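Local structure of putative lipase/esterase (Lactobacillus plantarum WCFS1, 3BXP) at residues F195-T201 / A225-S231; I111-S117 / A149-Y155; W85-Q89 / Y139-Y144. The protein is a putative carboxylesterase of the alpha/beta-hydrolase class that probably hydrolyses ester bonds of substrates not yet identified. All coordinates share one frame; numbering follows the deposited sequence. Where two conformers were deposited one is given.

Contact 1. Residues F195-T201 / A225-S231; sequences FVWQTAT and AYHLFGS. With PGR (R-1,2-propanediol), chain D.
Strands 195-199 and 225-229 run side by side in the same direction, their axes 4.6 Å apart at an angle of 8°. Five backbone hydrogen bonds alternate between them, from Val196 N to Ala225 O (2.9 Å) through to Ala200 N to Phe229 O, which carries the pairing one residue past the strand. On the face with Phe195, Trp197, His227 and Phe229, Phe195 CE2 is 3.6 Å from His227 CD2; the rings meet obliquely, planes at 34°, with Phe195 CG opposite its own backbone N (chi1 180°). Further along, CE3 of Trp197 lies 4.0 Å from CE2 of Phe229, meeting that ring at its edge. On the reverse face CG1 of Val196 touches CD1 of Tyr226 at 3.8 Å, and Leu228 reaches across to Ala200. Ser210 of helix 208-219, the connection of this parallel beta-alpha-beta unit, takes the polar ends of Gln198 and Tyr226. Strand 225-229 is an edge only within its own chain: it pairs antiparallel with a strand of the second subunit, where His227 ND1 bonds His227 ND1 of that subunit. Beyond the strand, Gly230 N donates to O2 of the propanediol, probably from the crystallisation liquor, at 3.0 Å; Glu269 and His227 of the second subunit also bind it. The ND1-to-ND1 bond needs one donor and one acceptor, so the two imidazoles are probably not both doubly protonated.

Contact 2. Residues I111-S117 / A149-Y155; sequences IILAGFS and AAIILGY
Leu113 O receives the N-H of Ile152 at 2.8 Å and, from the same partner strand, the CA-H of Ile151, with Ile151 CA 3.0 Å from the oxygen. Ile152 O is held likewise, by Gly115 N at 2.9 Å and by the CA-H of Ala114. This alternation is that of parallel strands, and the axes of 111-116 and 150-154 diverge by 17°. At the C-terminal end Gly154 CA meets the Phe116 ring obliquely, 3.8 Å from Phe116 CD1, so the ring sits close against the Gly154 backbone. Tyr155 follows with positive phi and with CG wedged between its backbone N and carbonyl carbon, which turns its ring back toward the end of the other strand. Tyr155 CZ lies 3.9 Å from Phe116 CB and Tyr155 CD2 is 4.0 Å from Ser117 CB. Ser117, with phi 48° and psi -124°, has the strained backbone expected of a nucleophile elbow, and the Gly115-Ser117-Gly119 pattern agrees, so it is probably the esterase nucleophile. The pair is central in the sheet: strand 35-41 hydrogen-bonds the far side of 111-116, helix 118-129 covers Leu113 and Ile151, and helix 258-269 packs on Ile112, Ala150 and Phe116.

Contact 3. Residues W85-Q89 / Y139-Y144; sequences WALQQ and YHLDHY
The Tyr144 ring comes obliquely to the backbone of helix 85-99, with Tyr144 CZ 3.5 Å from Gln88 O, while its OH lies 3.6 Å from Gln88 CB. The Tyr139 ring is likewise approached obliquely, by CD1 of Leu87 at a loose 4.5 Å from Tyr139 CG. The imidazole of His140 runs alongside the Gln88 side chain, both pointing the same way, its plane turned 67° from the amide and His140 CD2 3.7 Å from Gln88 NE2. That amide makes the hydrogen bond of the contact: Gln88 NE2 donates to Tyr139 O at 3.1 Å, nearly straight at the hydrogen (166°). The oxygen lies in the amide plane, yet the nitrogen stands 58° out of the carbonyl plane, above it and not on a lone pair. An extended chain beyond CG carries the amide this far from the helix. The carbonyl it meets belongs to Tyr139, the first residue after helix 133-138, which ends in a Schellman motif: His140, with positive phi, is its C-prime residue, and Leu141 N bonds back to Arg136 O. Leu141 then opens a type I turn to Tyr144, and its CD2 packs 3.7 Å from Leu87 O. Leu141 and Tyr139 also lie on Val129 of helix 118-129. The tyrosine hydroxyls have other partners, Asp177 for Tyr139 and, for Tyr144, Thr11 just after strand 2-9, where Gln88 touches Ala12.

From the N terminus, helix 85-99 supplies the first half of contact 3, and strand 110-116 follows with the first half of contact 2. The chain then returns to contact 3 at 139-144 before 149-155 completes contact 2, so these two loops cross; no atoms touch, the nearest being about 8 Å apart. Contact 1 comes later, opening at 195-201 and closing at 225-231 after helix 208-219. It shares the sheet with contact 2: strand 194-199 lies beside 150-154, with probable hydrogen bonds from Leu153 N to Phe195 O and from Tyr155 N to Trp197 O. Contact 3 lies on the opposite side of the chain's centre from contact 1, their centres about 30 Å apart.

Contact 1. Residues F195-T201 / A225-S231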
loop_
_atom_site.group_PDB
_atom_site.type_symbol
_atom_site.label_atom_id
_atom_site.label_comp_id
_atom_site.label_asym_id
_atom_site.label_seq_id
_atom_site.Cartn_x
_atom_site.Cartn_y
_atom_site.Cartn_z
ATOM N N PHE B 195 -0.569 3.878 -9.779
ATOM C CA PHE B 195 0.307 3.133 -8.885
ATOM C C PHE B 195 1.002 4.139 -8.023
ATOM O O PHE B 195 1.751 5.008 -8.486
ATOM C CB PHE B 195 1.312 2.308 -9.731
ATOM C CG PHE B 195 2.305 1.474 -8.923
ATOM C CD1 PHE B 195 3.461 2.017 -8.388
ATOM C CD2 PHE B 195 2.097 0.118 -8.757
ATOM C CE1 PHE B 195 4.322 1.258 -7.668
ATOM C CE2 PHE B 195 2.973 -0.632 -8.028
ATOM C CZ PHE B 195 4.101 -0.056 -7.474
ATOM N N VAL B 196 0.796 4.003 -6.728
ATOM C CA VAL B 196 1.357 4.917 -5.741
ATOM C C VAL B 196 2.252 4.116 -4.778
ATOM O O VAL B 196 1.896 3.029 -4.313
ATOM C CB VAL B 196 0.213 5.608 -4.959
ATOM C CG1 VAL B 196 0.703 6.635 -3.947
ATOM C CG2 VAL B 196 -0.832 6.232 -5.870
ATOM N N TRP B 197 3.411 4.653 -4.491
ATOM C CA TRP B 197 4.319 4.069 -3.462
ATOM C C TRP B 197 4.971 5.148 -2.648
ATOM O O TRP B 197 5.152 6.296 -3.094
ATOM C CB TRP B 197 5.364 3.112 -4.060
ATOM C CG TRP B 197 6.438 3.787 -4.803
ATOM C CD1 TRP B 197 6.400 4.172 -6.120
ATOM C CD2 TRP B 197 7.719 4.212 -4.303
ATOM N NE1 TRP B 197 7.557 4.782 -6.464
ATOM C CE2 TRP B 197 8.388 4.833 -5.366
ATOM C CE3 TRP B 197 8.345 4.166 -3.062
ATOM C CZ2 TRP B 197 9.667 5.361 -5.222
ATOM C CZ3 TRP B 197 9.632 4.676 -2.939
ATOM C CH2 TRP B 197 10.267 5.265 -4.007
ATOM N N GLN B 198 5.296 4.790 -1.417
ATOM C CA GLN B 198 6.056 5.680 -0.553
ATOM C C GLN B 198 6.695 4.865 0.525
ATOM O O GLN B 198 6.369 3.717 0.705
ATOM C CB GLN B 198 5.145 6.750 0.046
ATOM C CG GLN B 198 5.856 7.818 0.890
ATOM C CD GLN B 198 5.030 9.087 1.060
ATOM O OE1 GLN B 198 3.807 9.074 0.900
ATOM N NE2 GLN B 198 5.683 10.169 1.449
ATOM N N THR B 199 7.598 5.460 1.284
ATOM C CA THR B 199 8.068 4.755 2.494
ATOM C C THR B 199 7.407 5.269 3.734
ATOM O O THR B 199 7.075 6.435 3.836
ATOM C CB THR B 199 9.582 4.804 2.676
ATOM O OG1 THR B 199 9.996 6.151 2.965
ATOM C CG2 THR B 199 10.287 4.291 1.432
ATOM N N ALA B 200 7.193 4.352 4.675
ATOM C CA ALA B 200 6.398 4.660 5.865
ATOM C C ALA B 200 7.112 5.702 6.725
ATOM O O ALA B 200 6.469 6.488 7.440
ATOM C CB ALA B 200 6.135 3.376 6.686
ATOM N N THR B 201 8.435 5.681 6.608
ATOM C CA THR B 201 9.358 6.416 7.479
ATOM C C THR B 201 9.843 7.734 6.851
ATOM O O THR B 201 10.721 8.395 7.398
ATOM C CB THR B 201 10.644 5.578 7.791
ATOM O OG1 THR B 201 11.354 5.284 6.570
ATOM C CG2 THR B 201 10.322 4.286 8.520
ATOM N N ALA B 225 -3.165 0.883 -7.185
ATOM C CA ALA B 225 -2.308 0.106 -6.271
ATOM C C ALA B 225 -1.563 1.085 -5.370
ATOM O O ALA B 225 -1.226 2.201 -5.784
ATOM C CB ALA B 225 -1.291 -0.784 -7.030
ATOM N N TYR B 226 -1.255 0.636 -4.162
ATOM C CA TYR B 226 -0.553 1.450 -3.193
ATOM C C TYR B 226 0.352 0.589 -2.331
ATOM O O TYR B 226 -0.093 -0.437 -1.750
ATOM C CB TYR B 226 -1.566 2.153 -2.282
ATOM C CG TYR B 226 -1.001 3.022 -1.168
ATOM C CD1 TYR B 226 0.018 3.893 -1.405
ATOM C CD2 TYR B 226 -1.571 3.029 0.107
ATOM C CE1 TYR B 226 0.512 4.733 -0.408
ATOM C CE2 TYR B 226 -1.101 3.888 1.096
ATOM C CZ TYR B 226 -0.073 4.733 0.827
ATOM O OH TYR B 226 0.395 5.580 1.805
ATOM N N HIS B 227 1.618 0.983 -2.338
ATOM C CA HIS B 227 2.653 0.288 -1.571
ATOM C C HIS B 227 3.365 1.215 -0.682
ATOM O O HIS B 227 4.168 2.025 -1.138
ATOM C CB HIS B 227 3.628 -0.426 -2.517
ATOM C CG HIS B 227 2.970 -1.462 -3.358
ATOM N ND1 HIS B 227 2.743 -2.749 -2.921
ATOM C CD2 HIS B 227 2.438 -1.389 -4.596
ATOM C CE1 HIS B 227 2.122 -3.430 -3.874
ATOM N NE2 HIS B 227 1.914 -2.627 -4.896
ATOM N N LEU B 228 3.055 1.095 0.608
ATOM C CA LEU B 228 3.767 1.818 1.642
ATOM C C LEU B 228 4.782 0.893 2.340
ATOM O O LEU B 228 4.435 0.013 3.125
ATOM C CB LEU B 228 2.749 2.378 2.638
ATOM C CG LEU B 228 3.288 3.318 3.715
ATOM C CD1 LEU B 228 3.660 4.661 3.076
ATOM C CD2 LEU B 228 2.178 3.480 4.731
ATOM N N PHE B 229 6.041 1.044 1.960
ATOM C CA PHE B 229 7.073 0.114 2.384
ATOM C C PHE B 229 7.435 0.391 3.827
ATOM O O PHE B 229 7.470 1.544 4.263
ATOM C CB PHE B 229 8.342 0.230 1.507
ATOM C CG PHE B 229 8.126 -0.173 0.095
ATOM C CD1 PHE B 229 8.205 -1.507 -0.271
ATOM C CD2 PHE B 229 7.810 0.761 -0.880
ATOM C CE1 PHE B 229 7.983 -1.869 -1.544
ATOM C CE2 PHE B 229 7.598 0.348 -2.202
ATOM C CZ PHE B 229 7.664 -0.956 -2.498
ATOM N N GLY B 230 7.685 -0.687 4.551
ATOM C CA GLY B 230 7.988 -0.603 5.972
ATOM C C GLY B 230 9.278 0.136 6.252
ATOM O O GLY B 230 9.338 1.004 7.138
ATOM N N SER B 231 10.290 -0.230 5.477
ATOM C CA SER B 231 11.657 0.283 5.650
ATOM C C SER B 231 12.014 1.369 4.622
ATOM O O SER B 231 11.598 1.318 3.472
ATOM C CB SER B 231 12.657 -0.863 5.499
ATOM O OG SER B 231 13.958 -0.325 5.497
HETATM C C1 PGR D . 9.301 -4.338 3.836
HETATM C C2 PGR D . 8.270 -4.177 2.707
HETATM C C3 PGR D . 7.675 -5.507 2.317
HETATM O O1 PGR D . 9.371 -3.118 4.578
HETATM O O2 PGR D . 7.216 -3.248 3.024
#

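Contact 2. Residues I111-S117 / A149-Y155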
loop_
_atom_site.group_PDB
_atom_site.type_symbol
_atom_site.label_atom_id
_atom_site.label_comp_id
_atom_site.label_asym_id
_atom_site.label_seq_id
_atom_site.Cartn_x
_atom_site.Cartn_y
_atom_site.Cartn_z
ATOM N N ILE B 111 0.714 6.257 -22.831
ATOM C CA ILE B 111 1.469 7.326 -22.226
ATOM C C ILE B 111 1.197 7.234 -20.713
ATOM O O ILE B 111 0.057 7.315 -20.245
ATOM C CB ILE B 111 1.027 8.724 -22.783
ATOM C CG1 ILE B 111 1.254 8.815 -24.310
ATOM C CG2 ILE B 111 1.730 9.906 -22.062
ATOM C CD1 ILE B 111 0.663 10.070 -24.915
ATOM N N ILE B 112 2.272 7.120 -19.954
ATOM C CA ILE B 112 2.230 6.974 -18.513
ATOM C C ILE B 112 2.946 8.195 -17.880
ATOM O O ILE B 112 4.031 8.606 -18.337
ATOM C CB ILE B 112 3.007 5.708 -18.103
ATOM C CG1 ILE B 112 2.482 4.460 -18.842
ATOM C CG2 ILE B 112 2.877 5.477 -16.579
ATOM C CD1 ILE B 112 3.564 3.464 -19.098
ATOM N N LEU B 113 2.309 8.880 -16.944
ATOM C CA LEU B 113 2.963 9.989 -16.240
ATOM C C LEU B 113 3.483 9.494 -14.902
ATOM O O LEU B 113 2.807 8.770 -14.217
ATOM C CB LEU B 113 1.950 11.092 -15.925
ATOM C CG LEU B 113 1.023 11.493 -17.058
ATOM C CD1 LEU B 113 0.077 12.657 -16.609
ATOM C CD2 LEU B 113 1.860 11.817 -18.295
ATOM N N ALA B 114 4.710 9.850 -14.577
ATOM C CA ALA B 114 5.301 9.441 -13.290
ATOM C C ALA B 114 5.812 10.697 -12.604
ATOM O O ALA B 114 6.544 11.491 -13.221
ATOM C CB ALA B 114 6.420 8.459 -13.498
ATOM N N GLY B 115 5.423 10.892 -11.344
ATOM C CA GLY B 115 5.832 12.074 -10.590
ATOM C C GLY B 115 6.399 11.643 -9.243
ATOM O O GLY B 115 5.920 10.690 -8.632
ATOM N N PHE B 116 7.458 12.316 -8.822
ATOM C CA PHE B 116 8.133 12.033 -7.539
ATOM C C PHE B 116 8.088 13.309 -6.692
ATOM O O PHE B 116 8.315 14.373 -7.224
ATOM C CB PHE B 116 9.547 11.499 -7.876
ATOM C CG PHE B 116 9.480 10.239 -8.713
ATOM C CD1 PHE B 116 9.273 8.985 -8.108
ATOM C CD2 PHE B 116 9.470 10.291 -10.086
ATOM C CE1 PHE B 116 9.128 7.871 -8.871
ATOM C CE2 PHE B 116 9.279 9.149 -10.850
ATOM C CZ PHE B 116 9.131 7.938 -10.217
ATOM N N SER B 117 7.841 13.208 -5.364
ATOM C CA SER B 117 7.820 14.431 -4.483
ATOM C C SER B 117 6.977 15.539 -5.100
ATOM O O SER B 117 5.782 15.340 -5.423
ATOM C CB SER B 117 9.280 14.920 -4.241
ATOM O OG SER B 117 9.340 16.139 -3.534
ATOM N N ALA B 149 -2.741 7.505 -19.997
ATOM C CA ALA B 149 -3.513 6.292 -19.729
ATOM C C ALA B 149 -3.470 5.908 -18.249
ATOM O O ALA B 149 -4.310 5.153 -17.767
ATOM C CB ALA B 149 -2.871 5.204 -20.532
ATOM N N ALA B 150 -2.428 6.375 -17.577
ATOM C CA ALA B 150 -2.148 6.001 -16.154
ATOM C C ALA B 150 -1.068 6.873 -15.572
ATOM O O ALA B 150 -0.349 7.568 -16.286
ATOM C CB ALA B 150 -1.710 4.536 -16.027
ATOM N N ILE B 151 -0.919 6.774 -14.260
ATOM C CA ILE B 151 0.104 7.549 -13.550
ATOM C C ILE B 151 0.797 6.635 -12.553
ATOM O O ILE B 151 0.249 5.610 -12.128
ATOM C CB ILE B 151 -0.467 8.874 -12.820
ATOM C CG1 ILE B 151 -1.275 8.571 -11.543
ATOM C CG2 ILE B 151 -1.259 9.726 -13.823
ATOM C CD1 ILE B 151 -1.693 9.822 -10.732
ATOM N N ILE B 152 2.010 7.031 -12.233
ATOM C CA ILE B 152 2.826 6.411 -11.176
ATOM C C ILE B 152 3.242 7.555 -10.278
ATOM O O ILE B 152 3.653 8.606 -10.779
ATOM C CB ILE B 152 4.107 5.716 -11.759
ATOM C CG1 ILE B 152 3.743 4.433 -12.529
ATOM C CG2 ILE B 152 5.087 5.384 -10.630
ATOM C CD1 ILE B 152 4.897 3.844 -13.331
ATOM N N LEU B 153 3.067 7.358 -8.970
ATOM C CA LEU B 153 3.462 8.356 -7.980
ATOM C C LEU B 153 4.379 7.767 -6.952
ATOM O O LEU B 153 4.044 6.774 -6.309
ATOM C CB LEU B 153 2.239 8.974 -7.261
ATOM C CG LEU B 153 1.183 9.676 -8.132
ATOM C CD1 LEU B 153 -0.017 10.068 -7.265
ATOM C CD2 LEU B 153 1.838 10.931 -8.751
ATOM N N GLY B 154 5.566 8.358 -6.816
ATOM C CA GLY B 154 6.497 7.973 -5.724
ATOM C C GLY B 154 6.664 9.105 -4.737
ATOM O O GLY B 154 6.945 10.257 -5.126
ATOM N N TYR B 155 6.473 8.779 -3.471
ATOM C CA TYR B 155 6.496 9.761 -2.407
ATOM C C TYR B 155 5.928 11.122 -2.880
ATOM O O TYR B 155 6.578 12.147 -2.697
ATOM C CB TYR B 155 7.923 9.925 -1.840
ATOM C CG TYR B 155 9.054 9.941 -2.842
ATOM C CD1 TYR B 155 9.494 8.789 -3.421
ATOM C CD2 TYR B 155 9.698 11.108 -3.174
ATOM C CE1 TYR B 155 10.566 8.786 -4.312
ATOM C CE2 TYR B 155 10.760 11.136 -4.077
ATOM C CZ TYR B 155 11.177 9.987 -4.644
ATOM O OH TYR B 155 12.236 9.986 -5.508
#

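Contact 3. Residues W85-Q89 / Y139-Y144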
loop_
_atom_site.group_PDB
_atom_site.type_symbol
_atom_site.label_atom_id
_atom_site.label_comp_id
_atom_site.label_asym_id
_atom_site.label_seq_id
_atom_site.Cartn_x
_atom_site.Cartn_y
_atom_site.Cartn_z
ATOM N N TRP B 85 0.882 27.089 -14.637
ATOM C CA TRP B 85 1.856 26.827 -15.714
ATOM C C TRP B 85 2.303 25.378 -15.850
ATOM O O TRP B 85 2.382 24.882 -16.976
ATOM C CB TRP B 85 3.086 27.735 -15.609
ATOM C CG TRP B 85 2.705 29.114 -15.109
ATOM C CD1 TRP B 85 3.049 29.667 -13.901
ATOM C CD2 TRP B 85 1.847 30.060 -15.746
ATOM N NE1 TRP B 85 2.447 30.879 -13.752
ATOM C CE2 TRP B 85 1.732 31.155 -14.886
ATOM C CE3 TRP B 85 1.182 30.093 -16.984
ATOM C CZ2 TRP B 85 0.955 32.269 -15.193
ATOM C CZ3 TRP B 85 0.428 31.217 -17.305
ATOM C CH2 TRP B 85 0.342 32.295 -16.425
ATOM N N ALA B 86 2.616 24.706 -14.743
ATOM C CA ALA B 86 3.118 23.331 -14.825
ATOM C C ALA B 86 2.125 22.390 -15.514
ATOM O O ALA B 86 2.554 21.487 -16.208
ATOM C CB ALA B 86 3.511 22.779 -13.430
ATOM N N LEU B 87 0.839 22.579 -15.271
ATOM C CA LEU B 87 -0.239 21.766 -15.876
ATOM C C LEU B 87 -0.278 21.938 -17.415
ATOM O O LEU B 87 -0.344 20.962 -18.167
ATOM C CB LEU B 87 -1.606 22.124 -15.274
ATOM C CG LEU B 87 -1.813 21.880 -13.801
ATOM C CD1 LEU B 87 -3.142 22.487 -13.372
ATOM C CD2 LEU B 87 -1.755 20.388 -13.471
ATOM N N GLN B 88 -0.143 23.188 -17.856
ATOM C CA GLN B 88 -0.101 23.555 -19.292
ATOM C C GLN B 88 1.140 22.954 -19.955
ATOM O O GLN B 88 1.066 22.375 -21.039
ATOM C CB GLN B 88 -0.211 25.083 -19.451
ATOM C CG GLN B 88 -1.564 25.591 -18.957
ATOM C CD GLN B 88 -1.697 27.087 -18.654
ATOM O OE1 GLN B 88 -0.740 27.821 -18.474
ATOM N NE2 GLN B 88 -2.940 27.515 -18.520
ATOM N N GLN B 89 2.274 23.012 -19.251
ATOM C CA GLN B 89 3.537 22.439 -19.760
ATOM C C GLN B 89 3.488 20.920 -19.883
ATOM O O GLN B 89 4.009 20.354 -20.824
ATOM C CB GLN B 89 4.688 22.831 -18.845
ATOM C CG GLN B 89 4.984 24.314 -18.794
ATOM C CD GLN B 89 5.950 24.724 -17.674
ATOM O OE1 GLN B 89 6.087 24.061 -16.620
ATOM N NE2 GLN B 89 6.625 25.861 -17.900
ATOM N N TYR B 139 -8.293 25.520 -17.323
ATOM C CA TYR B 139 -6.812 25.566 -17.217
ATOM C C TYR B 139 -6.186 25.459 -18.604
ATOM O O TYR B 139 -4.971 25.240 -18.777
ATOM C CB TYR B 139 -6.294 24.474 -16.256
ATOM C CG TYR B 139 -6.664 24.798 -14.818
ATOM C CD1 TYR B 139 -6.071 25.867 -14.137
ATOM C CD2 TYR B 139 -7.582 24.053 -14.155
ATOM C CE1 TYR B 139 -6.423 26.181 -12.845
ATOM C CE2 TYR B 139 -7.941 24.338 -12.858
ATOM C CZ TYR B 139 -7.369 25.413 -12.202
ATOM O OH TYR B 139 -7.717 25.704 -10.894
ATOM N N HIS B 140 -7.057 25.631 -19.593
ATOM C CA HIS B 140 -6.646 25.785 -20.968
ATOM C C HIS B 140 -5.926 24.570 -21.507
ATOM O O HIS B 140 -4.964 24.748 -22.239
ATOM C CB HIS B 140 -5.736 27.017 -21.078
ATOM C CG HIS B 140 -6.361 28.276 -20.537
ATOM N ND1 HIS B 140 -7.182 29.086 -21.293
ATOM C CD2 HIS B 140 -6.308 28.838 -19.306
ATOM C CE1 HIS B 140 -7.597 30.101 -20.554
ATOM N NE2 HIS B 140 -7.082 29.974 -19.344
ATOM N N LEU B 141 -6.380 23.364 -21.147
ATOM C CA LEU B 141 -5.708 22.104 -21.505
ATOM C C LEU B 141 -6.325 21.509 -22.760
ATOM O O LEU B 141 -5.877 20.479 -23.297
ATOM C CB LEU B 141 -5.775 21.052 -20.386
ATOM C CG LEU B 141 -5.121 21.324 -19.035
ATOM C CD1 LEU B 141 -5.133 20.072 -18.115
ATOM C CD2 LEU B 141 -3.731 21.942 -19.220
ATOM N N ASP B 142 -7.394 22.136 -23.214
ATOM C CA ASP B 142 -8.118 21.634 -24.376
ATOM C C ASP B 142 -7.502 22.192 -25.662
ATOM O O ASP B 142 -8.004 21.971 -26.757
ATOM C CB ASP B 142 -9.620 21.943 -24.259
ATOM C CG ASP B 142 -9.911 23.415 -23.988
ATOM O OD1 ASP B 142 -8.998 24.259 -24.122
ATOM O OD2 ASP B 142 -11.075 23.723 -23.653
ATOM N N HIS B 143 -6.393 22.903 -25.511
ATOM C CA HIS B 143 -5.619 23.361 -26.636
ATOM C C HIS B 143 -4.592 22.289 -27.061
ATOM O O HIS B 143 -3.962 22.372 -28.112
ATOM C CB HIS B 143 -4.965 24.694 -26.257
ATOM C CG HIS B 143 -5.974 25.769 -25.957
ATOM N ND1 HIS B 143 -7.086 25.545 -25.163
ATOM C CD2 HIS B 143 -6.069 27.052 -26.383
ATOM C CE1 HIS B 143 -7.807 26.650 -25.098
ATOM N NE2 HIS B 143 -7.208 27.581 -25.821
ATOM N N TYR B 144 -4.450 21.252 -26.246
ATOM C CA TYR B 144 -3.398 20.274 -26.486
ATOM C C TYR B 144 -3.967 18.920 -26.846
ATOM O O TYR B 144 -4.974 18.514 -26.339
ATOM C CB TYR B 144 -2.543 20.077 -25.217
ATOM C CG TYR B 144 -2.005 21.357 -24.654
ATOM C CD1 TYR B 144 -1.070 22.088 -25.339
ATOM C CD2 TYR B 144 -2.423 21.803 -23.416
ATOM C CE1 TYR B 144 -0.570 23.265 -24.818
ATOM C CE2 TYR B 144 -1.929 22.941 -22.876
ATOM C CZ TYR B 144 -1.008 23.689 -23.584
ATOM O OH TYR B 144 -0.542 24.867 -23.033
#